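Local coordinates for Ice-binding protein (Flavobacteriaceae bacterium, PDB 5UYT), which probably binds ice crystals and restrains their growth, as an antifreeze protein built from two right-handed beta-helical domains in one chain, at residues N165-N170 with R184-T189; S228-L233 with T247-T252; A317-G322 with A343-V348. All coordinates share one frame; numbering follows the deposited sequence.

Contact 1 (N165-N170 with R184-T189); sequences NVVANN and RALSTT
Arg184 runs its extended side chain alongside Asn165, both pointing the same way from the sheet, and the edge of its guanidinium meets the amide: NH1 gives a straight hydrogen bond of 2.9 Å to Asn165 OD1. The oxygen is met on a lone pair in its carbonyl plane, with amide and guanidinium only 26° apart, so the two flat groups lie almost as one. A water accepts from Asn165 ND2 and, weakly, from Arg184 NH1, while Arg184 NH2 reaches Ala10 O. An alanine here would remove the whole guanidinium and would probably leave Asn165 OD1 without its charged mate and Ala10 O without this donor.

The strands pair in parallel, their backbone hydrogen bonds running from Val166 N, given to Arg184 O, to Thr188 N, given to Ala168 O at 3.1 Å. This is the stacking of successive coils in a right-handed beta-helix, each strand lying on its equivalent one turn away. Val167 and Leu186 share the face of Asn165 and Arg184; their CG2 and CD1 stand 4.3 Å apart, and both side chains pack on Leu64 of helix 55-73, a place that suits branched apolar residues. The other face carries Val166, Ala185, Ala168 and Ser187; Val166 lies on Trp148, and Ser187 OG bonds to Ala171 O.

Past the strands, Thr188 OG1 stands between its own backbone N and carbonyl carbon (chi1 58°), from where it donates to Asn169 OD1 at 2.7 Å and accepts from Asn170 N at 2.9 Å. Asn169 ND2 turns to Glu151 OE1.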
loop_
_atom_site.group_PDB
_atom_site.type_symbol
_atom_site.label_atom_id
_atom_site.label_comp_id
_atom_site.label_asym_id
_atom_site.label_seq_id
_atom_site.Cartn_x
_atom_site.Cartn_y
_atom_site.Cartn_z
ATOM N N ASN A 165 8.806 -15.726 7.675
ATOM C CA ASN A 165 7.544 -16.450 7.740
ATOM C C ASN A 165 7.389 -17.170 9.073
ATOM O O ASN A 165 8.121 -18.110 9.332
ATOM C CB ASN A 165 7.550 -17.446 6.608
ATOM C CG ASN A 165 7.542 -16.762 5.273
ATOM O OD1 ASN A 165 6.688 -15.914 5.017
ATOM N ND2 ASN A 165 8.506 -17.097 4.419
ATOM N N VAL A 166 6.456 -16.717 9.919
ATOM C CA VAL A 166 6.287 -17.312 11.252
ATOM C C VAL A 166 5.164 -18.319 11.100
ATOM O O VAL A 166 4.025 -17.921 10.900
ATOM C CB VAL A 166 5.907 -16.247 12.320
ATOM C CG1 VAL A 166 5.622 -16.929 13.673
ATOM C CG2 VAL A 166 7.008 -15.188 12.420
ATOM N N VAL A 167 5.499 -19.614 11.152
ATOM C CA VAL A 167 4.528 -20.682 10.952
ATOM C C VAL A 167 4.279 -21.369 12.292
ATOM O O VAL A 167 5.127 -22.124 12.784
ATOM C CB VAL A 167 5.027 -21.747 9.932
ATOM C CG1 VAL A 167 4.018 -22.889 9.781
ATOM C CG2 VAL A 167 5.329 -21.109 8.591
ATOM N N ALA A 168 3.112 -21.113 12.879
ATOM C CA ALA A 168 2.760 -21.739 14.148
ATOM C C ALA A 168 1.945 -22.976 13.843
ATOM O O ALA A 168 0.900 -22.885 13.203
ATOM C CB ALA A 168 1.970 -20.775 15.025
ATOM N N ASN A 169 2.430 -24.144 14.287
ATOM C CA ASN A 169 1.734 -25.386 14.052
ATOM C C ASN A 169 0.822 -25.720 15.218
ATOM O O ASN A 169 1.302 -25.946 16.344
ATOM C CB ASN A 169 2.736 -26.541 13.879
ATOM C CG ASN A 169 2.092 -27.794 13.333
ATOM O OD1 ASN A 169 1.215 -27.720 12.473
ATOM N ND2 ASN A 169 2.523 -28.967 13.833
ATOM N N ASN A 170 -0.478 -25.778 14.939
ATOM C CA ASN A 170 -1.492 -26.090 15.950
ATOM C C ASN A 170 -1.329 -25.215 17.183
ATOM O O ASN A 170 -1.386 -25.698 18.316
ATOM C CB ASN A 170 -1.482 -27.576 16.312
ATOM C CG ASN A 170 -1.764 -28.446 15.112
ATOM O OD1 ASN A 170 -1.072 -29.417 14.884
ATOM N ND2 ASN A 170 -2.765 -28.079 14.322
ATOM N N ARG A 184 5.373 -12.952 7.539
ATOM C CA ARG A 184 3.988 -13.405 7.574
ATOM C C ARG A 184 3.731 -14.080 8.911
ATOM O O ARG A 184 4.659 -14.680 9.495
ATOM C CB ARG A 184 3.734 -14.425 6.444
ATOM C CG ARG A 184 3.833 -13.843 5.033
ATOM C CD ARG A 184 3.750 -14.956 3.982
ATOM N NE ARG A 184 3.846 -14.417 2.614
ATOM C CZ ARG A 184 4.977 -14.341 1.904
ATOM N NH1 ARG A 184 6.121 -14.778 2.414
ATOM N NH2 ARG A 184 4.971 -13.822 0.666
ATOM N N ALA A 185 2.495 -13.969 9.409
ATOM C CA ALA A 185 2.046 -14.792 10.534
ATOM C C ALA A 185 1.037 -15.790 9.988
ATOM O O ALA A 185 -0.042 -15.410 9.521
ATOM C CB ALA A 185 1.441 -13.930 11.656
ATOM N N LEU A 186 1.435 -17.059 10.008
ATOM C CA LEU A 186 0.672 -18.157 9.428
ATOM C C LEU A 186 0.485 -19.247 10.477
ATOM O O LEU A 186 1.474 -19.717 11.046
ATOM C CB LEU A 186 1.442 -18.753 8.237
ATOM C CG LEU A 186 1.940 -17.790 7.142
ATOM C CD1 LEU A 186 2.878 -18.542 6.200
ATOM C CD2 LEU A 186 0.771 -17.182 6.376
ATOM N N SER A 187 -0.764 -19.656 10.709
ATOM C CA SER A 187 -1.064 -20.795 11.606
ATOM C C SER A 187 -1.767 -21.941 10.875
ATOM O O SER A 187 -2.708 -21.715 10.105
ATOM C CB SER A 187 -1.926 -20.355 12.793
ATOM O OG SER A 187 -2.341 -21.501 13.579
ATOM N N THR A 188 -1.343 -23.181 11.157
ATOM C CA THR A 188 -1.979 -24.385 10.591
ATOM C C THR A 188 -3.294 -24.739 11.283
ATOM O O THR A 188 -4.023 -25.588 10.797
ATOM C CB THR A 188 -1.060 -25.619 10.674
ATOM O OG1 THR A 188 -0.707 -25.832 12.041
ATOM C CG2 THR A 188 0.208 -25.402 9.863
ATOM N N THR A 189 -3.533 -24.135 12.449
ATOM C CA THR A 189 -4.858 -23.911 13.080
ATOM C C THR A 189 -4.554 -23.263 14.432
ATOM O O THR A 189 -3.613 -23.684 15.141
ATOM C CB THR A 189 -5.888 -25.132 13.212
ATOM O OG1 THR A 189 -6.137 -25.471 14.581
ATOM C CG2 THR A 189 -5.572 -26.351 12.398
HETATM O O HOH W 1 8.773 -16.206 1.651
#

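Contact 2 (S228-L233 with T247-T252); sequences SGNGAL and TNVGLT
Leu233 and Thr252 lie side by side on the buried face of the sheet, Leu233 CD2 touching Thr252 CG2 at 3.8 Å, while Leu233 also packs on Ile409 and Phe255. Thr247 is the other tight point. With OG1 opposite its backbone N across the CA-CB bond (chi1 -180°), the hydroxyl enters the bend of the neighbouring turn and sits 2.7 Å from Gly231 O, where its CB is also close; Val249 O is a second possible acceptor for its proton. A threonine suits this place because it offers a hydroxyl between the carbonyls of Gly231 and Val249 and a methyl to the Leu233 side. Gly231 N gives its hydrogen to Val249 O at 2.9 Å. Both Gly231 and Gly250 have positive phi with backbone angles that would jam a CB against the preceding carbonyl.

The outer side is looser. Asn230 and the exposed Val249 meet only through van der Waals contact, Asn230 OD1 lying 3.6 Å from Val249 CB. A water donates to Gly229 O at 2.7 Å and accepts from ND2 of Asn248, the OD1 of the same residue bonding to Thr272 OG1 of helix 270-288.

Ser228 OG accepts from Asn230 N, forming an ST turn, and is tied also to Gly407 O. The two loops, stacked one coil on the next between parallel strands, are corners of a right-handed beta-helix.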
loop_
_atom_site.group_PDB
_atom_site.type_symbol
_atom_site.label_atom_id
_atom_site.label_comp_id
_atom_site.label_asym_id
_atom_site.label_seq_id
_atom_site.Cartn_x
_atom_site.Cartn_y
_atom_site.Cartn_z
ATOM N N SER A 228 -11.584 22.117 -16.413
ATOM C CA SER A 228 -12.977 21.640 -16.307
ATOM C C SER A 228 -13.588 21.434 -17.685
ATOM O O SER A 228 -13.470 22.304 -18.563
ATOM C CB SER A 228 -13.888 22.613 -15.528
ATOM O OG SER A 228 -15.215 22.036 -15.469
ATOM N N GLY A 229 -14.251 20.300 -17.876
ATOM C CA GLY A 229 -15.106 20.143 -19.066
ATOM C C GLY A 229 -16.318 21.061 -19.070
ATOM O O GLY A 229 -16.915 21.323 -20.144
ATOM N N ASN A 230 -16.741 21.530 -17.891
ATOM C CA ASN A 230 -17.979 22.340 -17.804
ATOM C C ASN A 230 -18.053 23.053 -16.454
ATOM O O ASN A 230 -18.277 22.397 -15.427
ATOM C CB ASN A 230 -19.225 21.444 -17.999
ATOM C CG ASN A 230 -20.516 22.229 -18.118
ATOM O OD1 ASN A 230 -20.650 23.336 -17.617
ATOM N ND2 ASN A 230 -21.471 21.657 -18.813
ATOM N N GLY A 231 -17.901 24.376 -16.465
ATOM C CA GLY A 231 -18.032 25.177 -15.246
ATOM C C GLY A 231 -16.911 26.199 -15.153
ATOM O O GLY A 231 -15.814 25.970 -15.675
ATOM N N ALA A 232 -17.177 27.293 -14.439
ATOM C CA ALA A 232 -16.205 28.382 -14.337
ATOM C C ALA A 232 -14.914 27.890 -13.693
ATOM O O ALA A 232 -14.960 27.090 -12.774
ATOM C CB ALA A 232 -16.781 29.518 -13.513
ATOM N N LEU A 233 -13.773 28.401 -14.161
ATOM C CA LEU A 233 -12.502 28.103 -13.488
ATOM C C LEU A 233 -11.998 29.430 -12.946
ATOM O O LEU A 233 -11.780 30.355 -13.730
ATOM C CB LEU A 233 -11.514 27.451 -14.476
ATOM C CG LEU A 233 -10.046 27.352 -14.082
ATOM C CD1 LEU A 233 -9.853 26.614 -12.754
ATOM C CD2 LEU A 233 -9.240 26.717 -15.215
ATOM N N THR A 247 -11.424 26.146 -19.022
ATOM C CA THR A 247 -12.682 25.407 -19.020
ATOM C C THR A 247 -13.281 25.329 -20.425
ATOM O O THR A 247 -13.125 26.255 -21.243
ATOM C CB THR A 247 -13.707 25.980 -18.021
ATOM O OG1 THR A 247 -14.880 25.183 -18.100
ATOM C CG2 THR A 247 -14.065 27.449 -18.335
ATOM N N ASN A 248 -13.956 24.214 -20.716
ATOM C CA ASN A 248 -14.711 24.112 -21.969
ATOM C C ASN A 248 -16.115 24.730 -21.940
ATOM O O ASN A 248 -16.759 24.857 -22.991
ATOM C CB ASN A 248 -14.797 22.680 -22.496
ATOM C CG ASN A 248 -15.052 22.651 -24.005
ATOM O OD1 ASN A 248 -14.442 23.420 -24.757
ATOM N ND2 ASN A 248 -16.004 21.821 -24.447
ATOM N N VAL A 249 -16.619 25.096 -20.766
ATOM C CA VAL A 249 -17.901 25.825 -20.689
ATOM C C VAL A 249 -17.804 26.853 -19.570
ATOM O O VAL A 249 -17.668 26.483 -18.404
ATOM C CB VAL A 249 -19.135 24.922 -20.420
ATOM C CG1 VAL A 249 -20.430 25.744 -20.568
ATOM C CG2 VAL A 249 -19.168 23.711 -21.354
ATOM N N GLY A 250 -17.907 28.141 -19.930
ATOM C CA GLY A 250 -17.775 29.215 -18.953
ATOM C C GLY A 250 -16.487 30.006 -19.194
ATOM O O GLY A 250 -15.989 30.058 -20.322
ATOM N N LEU A 251 -16.001 30.674 -18.161
ATOM C CA LEU A 251 -14.820 31.536 -18.259
ATOM C C LEU A 251 -13.723 31.105 -17.309
ATOM O O LEU A 251 -13.998 30.605 -16.218
ATOM C CB LEU A 251 -15.204 32.976 -17.922
ATOM C CG LEU A 251 -16.246 33.550 -18.891
ATOM C CD1 LEU A 251 -16.749 34.905 -18.407
ATOM C CD2 LEU A 251 -15.656 33.652 -20.292
ATOM N N THR A 252 -12.470 31.309 -17.718
ATOM C CA THR A 252 -11.335 31.123 -16.820
ATOM C C THR A 252 -10.832 32.500 -16.409
ATOM O O THR A 252 -10.538 33.328 -17.273
ATOM C CB THR A 252 -10.221 30.315 -17.534
ATOM O OG1 THR A 252 -10.732 29.001 -17.836
ATOM C CG2 THR A 252 -8.997 30.202 -16.631
HETATM O O HOH W 2 -17.581 20.234 -22.502
#

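Contact 3 (A317-G322 with A343-V348); sequences ATVLNG and ALSTTV
Thr347 has OG1 between its backbone N and carbonyl carbon (chi1 59°), which leaves CG2 anti to the carbonyl carbon, beside the N, and over the amide of Asn321. There the methyl lies 3.6 Å from Asn321 CG, the two side chains meeting at a slant, while Asn321, its CG anti to the backbone N at chi1 -174°, presents its amide to it. Threonine suits the spot because its methyl covers the neighbouring amide while OG1 remains on the side of Gly322 N. Gly322, with positive phi, lets the chain turn there.

Before this turn the strands 318-320 and 344-346 run parallel, 4.6 Å apart at closest approach and 27° from exact alignment. Four backbone bonds join them, from Thr318 N, which reaches Ala343 O at 2.8 Å, to Thr347 N, which reaches Leu320 O at 2.9 Å. On one face Thr318, Leu344, Leu320 and Thr346 are buried. Thr318 CG2 touches Leu344 CD1 at 3.9 Å, and Leu320 CB rests against Thr346 CG2 at 4.0 Å, so the threonine methyls fill among the leucines. Their hydroxyls are paired: Thr318 OG1 bonds to Ala316 O, and Thr346 OG1 donates to Thr347 O from above the carbonyl plane while also bonding to Asn374 N and Thr377 OG1.

The other face carries Val319 and Ser345, both partly exposed. Val319 CG2 lies 3.6 Å from Ser345 OG, and a water bridges this hydroxyl to Thr318 O, so a short polar residue serves well.

This pair of strands is part of one side of the second beta-helical domain. Phe301 from the loop between strands 293-294 and 305-307 covers Thr318 and Leu320, Val319 and Asn321 bond by backbone to Pro298, Phe301 and Gln303 on one side, and Leu344 continues the hydrogen bonding to Ala370 on the other.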
loop_
_atom_site.group_PDB
_atom_site.type_symbol
_atom_site.label_atom_id
_atom_site.label_comp_id
_atom_site.label_asym_id
_atom_site.label_seq_id
_atom_site.Cartn_x
_atom_site.Cartn_y
_atom_site.Cartn_z
ATOM N N ALA A 317 -17.613 8.257 -0.095
ATOM C CA ALA A 317 -16.878 9.514 0.081
ATOM C C ALA A 317 -15.612 9.228 0.887
ATOM O O ALA A 317 -15.659 8.473 1.890
ATOM C CB ALA A 317 -17.747 10.516 0.826
ATOM N N THR A 318 -14.509 9.854 0.483
ATOM C CA THR A 318 -13.208 9.522 1.039
ATOM C C THR A 318 -12.612 10.768 1.674
ATOM O O THR A 318 -12.715 11.867 1.103
ATOM C CB THR A 318 -12.308 9.031 -0.095
ATOM O OG1 THR A 318 -12.808 7.762 -0.559
ATOM C CG2 THR A 318 -10.831 8.914 0.347
ATOM N N VAL A 319 -12.019 10.595 2.855
ATOM C CA VAL A 319 -11.305 11.683 3.500
ATOM C C VAL A 319 -9.837 11.253 3.593
ATOM O O VAL A 319 -9.538 10.205 4.172
ATOM C CB VAL A 319 -11.858 11.956 4.927
ATOM C CG1 VAL A 319 -11.060 13.076 5.605
ATOM C CG2 VAL A 319 -13.334 12.350 4.840
ATOM N N LEU A 320 -8.933 12.032 3.006
ATOM C CA LEU A 320 -7.502 11.775 3.209
ATOM C C LEU A 320 -7.060 12.550 4.450
ATOM O O LEU A 320 -7.010 13.805 4.441
ATOM C CB LEU A 320 -6.690 12.224 1.982
ATOM C CG LEU A 320 -5.157 12.166 2.161
ATOM C CD1 LEU A 320 -4.710 10.734 2.418
ATOM C CD2 LEU A 320 -4.396 12.724 0.943
ATOM N N ASN A 321 -6.763 11.811 5.526
ATOM C CA ASN A 321 -6.279 12.423 6.767
ATOM C C ASN A 321 -4.792 12.160 6.811
ATOM O O ASN A 321 -4.370 10.979 6.905
ATOM C CB ASN A 321 -6.943 11.810 8.023
ATOM C CG ASN A 321 -6.551 12.548 9.327
ATOM O OD1 ASN A 321 -5.442 13.096 9.472
ATOM N ND2 ASN A 321 -7.486 12.575 10.297
ATOM N N GLY A 322 -3.992 13.221 6.714
ATOM C CA GLY A 322 -2.563 13.025 6.821
ATOM C C GLY A 322 -2.041 12.373 5.546
ATOM O O GLY A 322 -2.417 12.769 4.446
ATOM N N ALA A 343 -17.354 11.799 -3.122
ATOM C CA ALA A 343 -16.479 12.971 -3.081
ATOM C C ALA A 343 -15.155 12.662 -2.378
ATOM O O ALA A 343 -15.075 11.727 -1.555
ATOM C CB ALA A 343 -17.169 14.118 -2.352
ATOM N N LEU A 344 -14.135 13.442 -2.708
ATOM C CA LEU A 344 -12.838 13.358 -2.036
ATOM C C LEU A 344 -12.588 14.670 -1.287
ATOM O O LEU A 344 -12.725 15.749 -1.876
ATOM C CB LEU A 344 -11.697 13.148 -3.057
ATOM C CG LEU A 344 -10.284 13.305 -2.477
ATOM C CD1 LEU A 344 -10.022 12.277 -1.352
ATOM C CD2 LEU A 344 -9.209 13.219 -3.576
ATOM N N SER A 345 -12.235 14.583 -0.004
ATOM C CA SER A 345 -11.838 15.778 0.756
ATOM C C SER A 345 -10.603 15.393 1.558
ATOM O O SER A 345 -10.246 14.214 1.619
ATOM C CB SER A 345 -12.969 16.255 1.688
ATOM O OG SER A 345 -13.286 15.249 2.660
ATOM N N THR A 346 -9.940 16.378 2.164
ATOM C CA THR A 346 -8.701 16.089 2.911
ATOM C C THR A 346 -8.644 16.930 4.170
ATOM O O THR A 346 -9.353 17.946 4.294
ATOM C CB THR A 346 -7.393 16.338 2.090
ATOM O OG1 THR A 346 -7.058 17.734 2.069
ATOM C CG2 THR A 346 -7.500 15.844 0.611
ATOM N N THR A 347 -7.738 16.550 5.058
ATOM C CA THR A 347 -7.347 17.436 6.156
ATOM C C THR A 347 -6.352 18.493 5.654
ATOM O O THR A 347 -5.720 18.324 4.585
ATOM C CB THR A 347 -6.701 16.650 7.297
ATOM O OG1 THR A 347 -5.553 15.963 6.835
ATOM C CG2 THR A 347 -7.722 15.608 7.884
ATOM N N VAL A 348 -6.186 19.571 6.418
ATOM C CA VAL A 348 -5.012 20.434 6.179
ATOM C C VAL A 348 -3.738 19.588 6.304
ATOM O O VAL A 348 -3.713 18.572 7.026
ATOM C CB VAL A 348 -4.969 21.685 7.091
ATOM C CG1 VAL A 348 -6.246 22.513 6.887
ATOM C CG2 VAL A 348 -4.807 21.300 8.584
HETATM O O HOH W 3 -15.201 13.433 1.590
#

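From the N terminus, contact 1 comes first and closes a loop of 13 residues in the first ice-binding-like region, joining neighbouring coils near helix 55-73. The chain then enters the second region, where contact 2 closes another 13-residue loop at an early corner, beside helix 270-288. Contact 3 follows after that helix, closing 20 residues between two later coils. The three loops come in series, neither nested nor crossed. Contacts 2 and 3 share the second beta-helical region, centres about 24 Å apart, whereas contacts 1 and 2, centres about 57 Å apart, lie on opposite sides of the chain's centre. Each ties one coil to another in its own solenoid.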